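KLLA0A11308p (Kluyveromyces lactis, PDB 6AM0) is an EDC3-family protein, represented here by its N-terminal LSm domain, and probably binds mRNA in the cytoplasm. Local coordinates at residues Asn3-Asp15 against Asp52-Pro64. Numbering follows the deposited sequence.
Sequences NFKGYQIEIELKD and DKLYDLKVLKLPP
E10 and K58 form a hydrogen-bonded antiparallel pair between strands 8-12 and 56-59, whose axes approach to 4.9 Å. E10 N donates to K58 O and K58 N to E10 O, both at 2.9 Å. Beyond the I9-V59 pair a classic beta bulge sets L60 and K61 together opposite Q8: L60 N donates to Q8 O and Q8 N to K61 O. Near the other end E12 N reaches D56 O through a bent bond (136°), and Y55 N reaches E12 O at 3.2 Å.

Apolar side chains of I9, I11, L57 and V59 share the buried face. L57 CD1 touches both isoleucines through their CG2 methyls, 3.6 Å from I11 CG2, while V59 CG2 meets I9 CD1. L54 CD2 adds to this layer against I11 CD1, and both residues also pack on L31 of strand 30-33. The pairing joins the last strand to the first of the strongly curved antiparallel sheet characteristic of the Sm fold; strand 18-26 flanks 8-12 along its other edge.

P63 CD makes a CH-pi contact over one face of the Y7 ring, 3.9 Å from its centroid, with F4 on the opposite face. The Y55 ring packs on the backbone of L13 and K14, CE1 3.5 Å from K14 CB.

D56 OD1 forms a salt bridge with a basic side chain of another protein, and E12 OE1 one with R18 of the second subunit.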
loop_
_atom_site.group_PDB
_atom_site.type_symbol
_atom_site.label_atom_id
_atom_site.label_comp_id
_atom_site.label_asym_id
_atom_site.label_seq_id
_atom_site.Cartn_x
_atom_site.Cartn_y
_atom_site.Cartn_z
ATOM N N ASN D 3 -19.095 8.740 1.885
ATOM C CA ASN D 3 -19.327 7.780 0.821
ATOM C C ASN D 3 -18.057 7.598 0.001
ATOM O O ASN D 3 -17.326 8.556 -0.268
ATOM C CB ASN D 3 -20.487 8.222 -0.076
ATOM C CG ASN D 3 -20.082 9.275 -1.092
ATOM O OD1 ASN D 3 -19.435 10.265 -0.758
ATOM N ND2 ASN D 3 -20.462 9.058 -2.346
ATOM N N PHE D 4 -17.791 6.355 -0.368
ATOM C CA PHE D 4 -16.685 6.001 -1.244
ATOM C C PHE D 4 -17.232 5.423 -2.540
ATOM O O PHE D 4 -16.608 4.575 -3.179
ATOM C CB PHE D 4 -15.742 5.027 -0.541
ATOM C CG PHE D 4 -15.073 5.612 0.670
ATOM C CD1 PHE D 4 -14.128 6.612 0.535
ATOM C CD2 PHE D 4 -15.421 5.191 1.944
ATOM C CE1 PHE D 4 -13.515 7.161 1.642
ATOM C CE2 PHE D 4 -14.809 5.739 3.057
ATOM C CZ PHE D 4 -13.857 6.727 2.905
ATOM N N LYS D 5 -18.417 5.888 -2.918
ATOM C CA LYS D 5 -19.105 5.375 -4.090
ATOM C C LYS D 5 -18.325 5.704 -5.354
ATOM O O LYS D 5 -17.883 6.840 -5.551
ATOM C CB LYS D 5 -20.508 5.974 -4.139
ATOM C CG LYS D 5 -21.387 5.423 -3.028
ATOM C CD LYS D 5 -22.471 6.401 -2.610
ATOM C CE LYS D 5 -23.115 5.961 -1.303
ATOM N NZ LYS D 5 -24.407 6.649 -1.050
ATOM N N GLY D 6 -18.149 4.695 -6.203
ATOM C CA GLY D 6 -17.367 4.805 -7.413
ATOM C C GLY D 6 -15.978 4.212 -7.313
ATOM O O GLY D 6 -15.325 4.032 -8.348
ATOM N N TYR D 7 -15.506 3.918 -6.104
ATOM C CA TYR D 7 -14.199 3.302 -5.941
ATOM C C TYR D 7 -14.228 1.855 -6.422
ATOM O O TYR D 7 -15.195 1.123 -6.189
ATOM C CB TYR D 7 -13.767 3.368 -4.475
ATOM C CG TYR D 7 -13.210 4.715 -4.060
ATOM C CD1 TYR D 7 -13.985 5.863 -4.153
ATOM C CD2 TYR D 7 -11.921 4.838 -3.562
ATOM C CE1 TYR D 7 -13.491 7.098 -3.773
ATOM C CE2 TYR D 7 -11.418 6.073 -3.180
ATOM C CZ TYR D 7 -12.208 7.199 -3.286
ATOM O OH TYR D 7 -11.721 8.430 -2.909
ATOM N N GLN D 8 -13.142 1.437 -7.068
ATOM C CA GLN D 8 -12.994 0.066 -7.541
ATOM C C GLN D 8 -12.504 -0.811 -6.392
ATOM O O GLN D 8 -11.462 -0.524 -5.792
ATOM C CB GLN D 8 -12.023 0.033 -8.717
ATOM C CG GLN D 8 -11.927 -1.281 -9.480
ATOM C CD GLN D 8 -13.261 -1.773 -10.012
ATOM O OE1 GLN D 8 -14.234 -1.024 -10.091
ATOM N NE2 GLN D 8 -13.302 -3.038 -10.408
ATOM N N ILE D 9 -13.237 -1.884 -6.091
ATOM C CA ILE D 9 -13.037 -2.644 -4.860
ATOM C C ILE D 9 -12.835 -4.116 -5.197
ATOM O O ILE D 9 -13.451 -4.640 -6.134
ATOM C CB ILE D 9 -14.228 -2.465 -3.891
ATOM C CG1 ILE D 9 -14.469 -0.982 -3.596
ATOM C CG2 ILE D 9 -14.009 -3.230 -2.591
ATOM C CD1 ILE D 9 -13.262 -0.263 -3.041
ATOM N N GLU D 10 -11.962 -4.776 -4.431
ATOM C CA GLU D 10 -11.737 -6.214 -4.519
ATOM C C GLU D 10 -11.716 -6.788 -3.108
ATOM O O GLU D 10 -10.984 -6.294 -2.246
ATOM C CB GLU D 10 -10.428 -6.520 -5.253
ATOM C CG GLU D 10 -10.337 -7.921 -5.834
ATOM C CD GLU D 10 -9.242 -8.042 -6.877
ATOM O OE1 GLU D 10 -8.595 -7.016 -7.182
ATOM O OE2 GLU D 10 -9.030 -9.160 -7.395
ATOM N N ILE D 11 -12.522 -7.827 -2.879
ATOM C CA ILE D 11 -12.737 -8.412 -1.562
ATOM C C ILE D 11 -12.442 -9.904 -1.645
ATOM O O ILE D 11 -12.398 -10.491 -2.728
ATOM C CB ILE D 11 -14.170 -8.153 -1.032
ATOM C CG1 ILE D 11 -15.233 -8.771 -1.949
ATOM C CG2 ILE D 11 -14.425 -6.663 -0.881
ATOM C CD1 ILE D 11 -15.790 -10.100 -1.468
ATOM N N GLU D 12 -12.249 -10.522 -0.482
ATOM C CA GLU D 12 -11.865 -11.924 -0.416
ATOM C C GLU D 12 -12.757 -12.651 0.573
ATOM O O GLU D 12 -13.177 -12.067 1.574
ATOM C CB GLU D 12 -10.410 -12.091 0.027
ATOM C CG GLU D 12 -9.394 -11.390 -0.845
ATOM C CD GLU D 12 -7.975 -11.762 -0.477
ATOM O OE1 GLU D 12 -7.798 -12.581 0.456
ATOM O OE2 GLU D 12 -7.047 -11.315 -1.189
ATOM N N LEU D 13 -13.031 -13.928 0.298
ATOM C CA LEU D 13 -13.839 -14.774 1.162
ATOM C C LEU D 13 -12.935 -15.794 1.876
ATOM O O LEU D 13 -11.709 -15.615 1.937
ATOM C CB LEU D 13 -14.950 -15.420 0.331
ATOM C CG LEU D 13 -15.846 -14.457 -0.465
ATOM C CD1 LEU D 13 -17.040 -15.197 -1.033
ATOM C CD2 LEU D 13 -16.302 -13.267 0.366
ATOM N N LYS D 14 -13.535 -16.864 2.414
ATOM C CA LYS D 14 -12.781 -17.737 3.315
ATOM C C LYS D 14 -11.707 -18.538 2.588
ATOM O O LYS D 14 -10.663 -18.840 3.178
ATOM C CB LYS D 14 -13.725 -18.675 4.076
ATOM C CG LYS D 14 -14.323 -19.802 3.254
ATOM C CD LYS D 14 -15.173 -20.739 4.105
ATOM C CE LYS D 14 -15.660 -21.932 3.292
ATOM N NZ LYS D 14 -16.509 -22.858 4.092
ATOM N N ASP D 15 -11.923 -18.889 1.321
ATOM C CA ASP D 15 -10.976 -19.717 0.584
ATOM C C ASP D 15 -10.111 -18.900 -0.367
ATOM O O ASP D 15 -9.725 -19.391 -1.435
ATOM C CB ASP D 15 -11.716 -20.817 -0.177
ATOM C CG ASP D 15 -12.746 -21.525 0.682
ATOM O OD1 ASP D 15 -12.353 -22.374 1.511
ATOM O OD2 ASP D 15 -13.948 -21.226 0.528
ATOM N N ASP D 52 -19.741 -9.914 7.834
ATOM C CA ASP D 52 -19.398 -11.132 8.559
ATOM C C ASP D 52 -18.551 -12.065 7.704
ATOM O O ASP D 52 -17.654 -12.746 8.215
ATOM C CB ASP D 52 -20.672 -11.846 9.009
ATOM C CG ASP D 52 -21.656 -10.912 9.681
ATOM O OD1 ASP D 52 -21.389 -9.692 9.709
ATOM O OD2 ASP D 52 -22.698 -11.398 10.173
ATOM N N LYS D 53 -18.822 -12.111 6.402
ATOM C CA LYS D 53 -18.202 -13.074 5.507
ATOM C C LYS D 53 -16.938 -12.550 4.833
ATOM O O LYS D 53 -16.401 -13.226 3.950
ATOM C CB LYS D 53 -19.210 -13.503 4.437
ATOM C CG LYS D 53 -20.604 -13.787 4.975
ATOM C CD LYS D 53 -20.716 -15.165 5.602
ATOM C CE LYS D 53 -22.169 -15.489 5.912
ATOM N NZ LYS D 53 -22.392 -16.938 6.173
ATOM N N LEU D 54 -16.431 -11.391 5.245
ATOM C CA LEU D 54 -15.282 -10.769 4.596
ATOM C C LEU D 54 -14.018 -11.001 5.410
ATOM O O LEU D 54 -13.974 -10.691 6.605
ATOM C CB LEU D 54 -15.505 -9.268 4.408
ATOM C CG LEU D 54 -16.621 -8.856 3.450
ATOM C CD1 LEU D 54 -16.421 -7.417 3.011
ATOM C CD2 LEU D 54 -16.665 -9.790 2.253
ATOM N N TYR D 55 -12.987 -11.527 4.751
ATOM C CA TYR D 55 -11.704 -11.776 5.395
ATOM C C TYR D 55 -10.646 -10.735 5.060
ATOM O O TYR D 55 -9.760 -10.492 5.886
ATOM C CB TYR D 55 -11.197 -13.175 5.029
ATOM C CG TYR D 55 -11.942 -14.275 5.753
ATOM C CD1 TYR D 55 -13.171 -14.730 5.292
ATOM C CD2 TYR D 55 -11.425 -14.846 6.909
ATOM C CE1 TYR D 55 -13.859 -15.729 5.960
ATOM C CE2 TYR D 55 -12.104 -15.846 7.581
ATOM C CZ TYR D 55 -13.319 -16.284 7.101
ATOM O OH TYR D 55 -13.999 -17.279 7.767
ATOM N N ASP D 56 -10.709 -10.110 3.883
ATOM C CA ASP D 56 -9.870 -8.950 3.614
ATOM C C ASP D 56 -10.463 -8.185 2.438
ATOM O O ASP D 56 -11.171 -8.754 1.599
ATOM C CB ASP D 56 -8.419 -9.364 3.317
ATOM C CG ASP D 56 -7.456 -8.179 3.258
ATOM O OD1 ASP D 56 -7.868 -7.061 2.885
ATOM O OD2 ASP D 56 -6.269 -8.372 3.594
ATOM N N LEU D 57 -10.158 -6.887 2.392
ATOM C CA LEU D 57 -10.645 -5.976 1.367
ATOM C C LEU D 57 -9.502 -5.064 0.941
ATOM O O LEU D 57 -8.745 -4.580 1.787
ATOM C CB LEU D 57 -11.837 -5.156 1.890
ATOM C CG LEU D 57 -12.405 -3.971 1.104
ATOM C CD1 LEU D 57 -13.900 -3.882 1.336
ATOM C CD2 LEU D 57 -11.743 -2.660 1.504
ATOM N N LYS D 58 -9.385 -4.814 -0.362
ATOM C CA LYS D 58 -8.387 -3.873 -0.852
ATOM C C LYS D 58 -8.973 -3.147 -2.059
ATOM O O LYS D 58 -9.887 -3.647 -2.720
ATOM C CB LYS D 58 -7.062 -4.591 -1.154
ATOM C CG LYS D 58 -5.823 -3.717 -0.975
ATOM C CD LYS D 58 -4.680 -4.104 -1.896
ATOM C CE LYS D 58 -3.575 -3.058 -1.857
ATOM N NZ LYS D 58 -2.377 -3.491 -2.624
ATOM N N VAL D 59 -8.432 -1.962 -2.349
ATOM C CA VAL D 59 -8.997 -1.040 -3.332
ATOM C C VAL D 59 -8.019 -0.868 -4.489
ATOM O O VAL D 59 -6.802 -0.782 -4.284
ATOM C CB VAL D 59 -9.338 0.322 -2.686
ATOM C CG1 VAL D 59 -8.114 0.928 -2.052
ATOM C CG2 VAL D 59 -9.915 1.280 -3.710
ATOM N N LEU D 60 -8.558 -0.821 -5.712
ATOM C CA LEU D 60 -7.752 -0.778 -6.927
ATOM C C LEU D 60 -7.777 0.578 -7.619
ATOM O O LEU D 60 -6.717 1.163 -7.860
ATOM C CB LEU D 60 -8.234 -1.856 -7.906
ATOM C CG LEU D 60 -8.459 -3.277 -7.396
ATOM C CD1 LEU D 60 -9.037 -4.138 -8.510
ATOM C CD2 LEU D 60 -7.167 -3.872 -6.867
ATOM N N LYS D 61 -8.951 1.085 -7.986
ATOM C CA LYS D 61 -9.043 2.310 -8.762
ATOM C C LYS D 61 -9.911 3.340 -8.049
ATOM O O LYS D 61 -10.731 3.014 -7.188
ATOM C CB LYS D 61 -9.614 2.050 -10.166
ATOM C CG LYS D 61 -9.013 0.861 -10.902
ATOM C CD LYS D 61 -7.982 1.303 -11.932
ATOM C CE LYS D 61 -7.707 0.202 -12.949
ATOM N NZ LYS D 61 -7.207 -1.047 -12.310
ATOM N N LEU D 62 -9.704 4.591 -8.426
ATOM C CA LEU D 62 -10.534 5.717 -8.024
ATOM C C LEU D 62 -11.697 5.863 -8.992
ATOM O O LEU D 62 -11.698 5.282 -10.079
ATOM C CB LEU D 62 -9.685 6.986 -7.981
ATOM C CG LEU D 62 -9.017 7.360 -6.654
ATOM C CD1 LEU D 62 -8.247 6.193 -6.065
ATOM C CD2 LEU D 62 -8.099 8.562 -6.840
ATOM N N PRO D 63 -12.729 6.619 -8.628
ATOM C CA PRO D 63 -13.842 6.826 -9.558
ATOM C C PRO D 63 -13.404 7.696 -10.721
ATOM O O PRO D 63 -12.593 8.617 -10.540
ATOM C CB PRO D 63 -14.896 7.537 -8.694
ATOM C CG PRO D 63 -14.108 8.180 -7.604
ATOM C CD PRO D 63 -13.016 7.201 -7.305
ATOM N N PRO D 64 -13.904 7.419 -11.931
ATOM C CA PRO D 64 -13.381 8.098 -13.132
ATOM C C PRO D 64 -13.307 9.612 -13.017
ATOM O O PRO D 64 -12.373 10.215 -13.563
ATOM C CB PRO D 64 -14.365 7.658 -14.223
ATOM C CG PRO D 64 -14.819 6.306 -13.773
ATOM C CD PRO D 64 -14.906 6.391 -12.269
#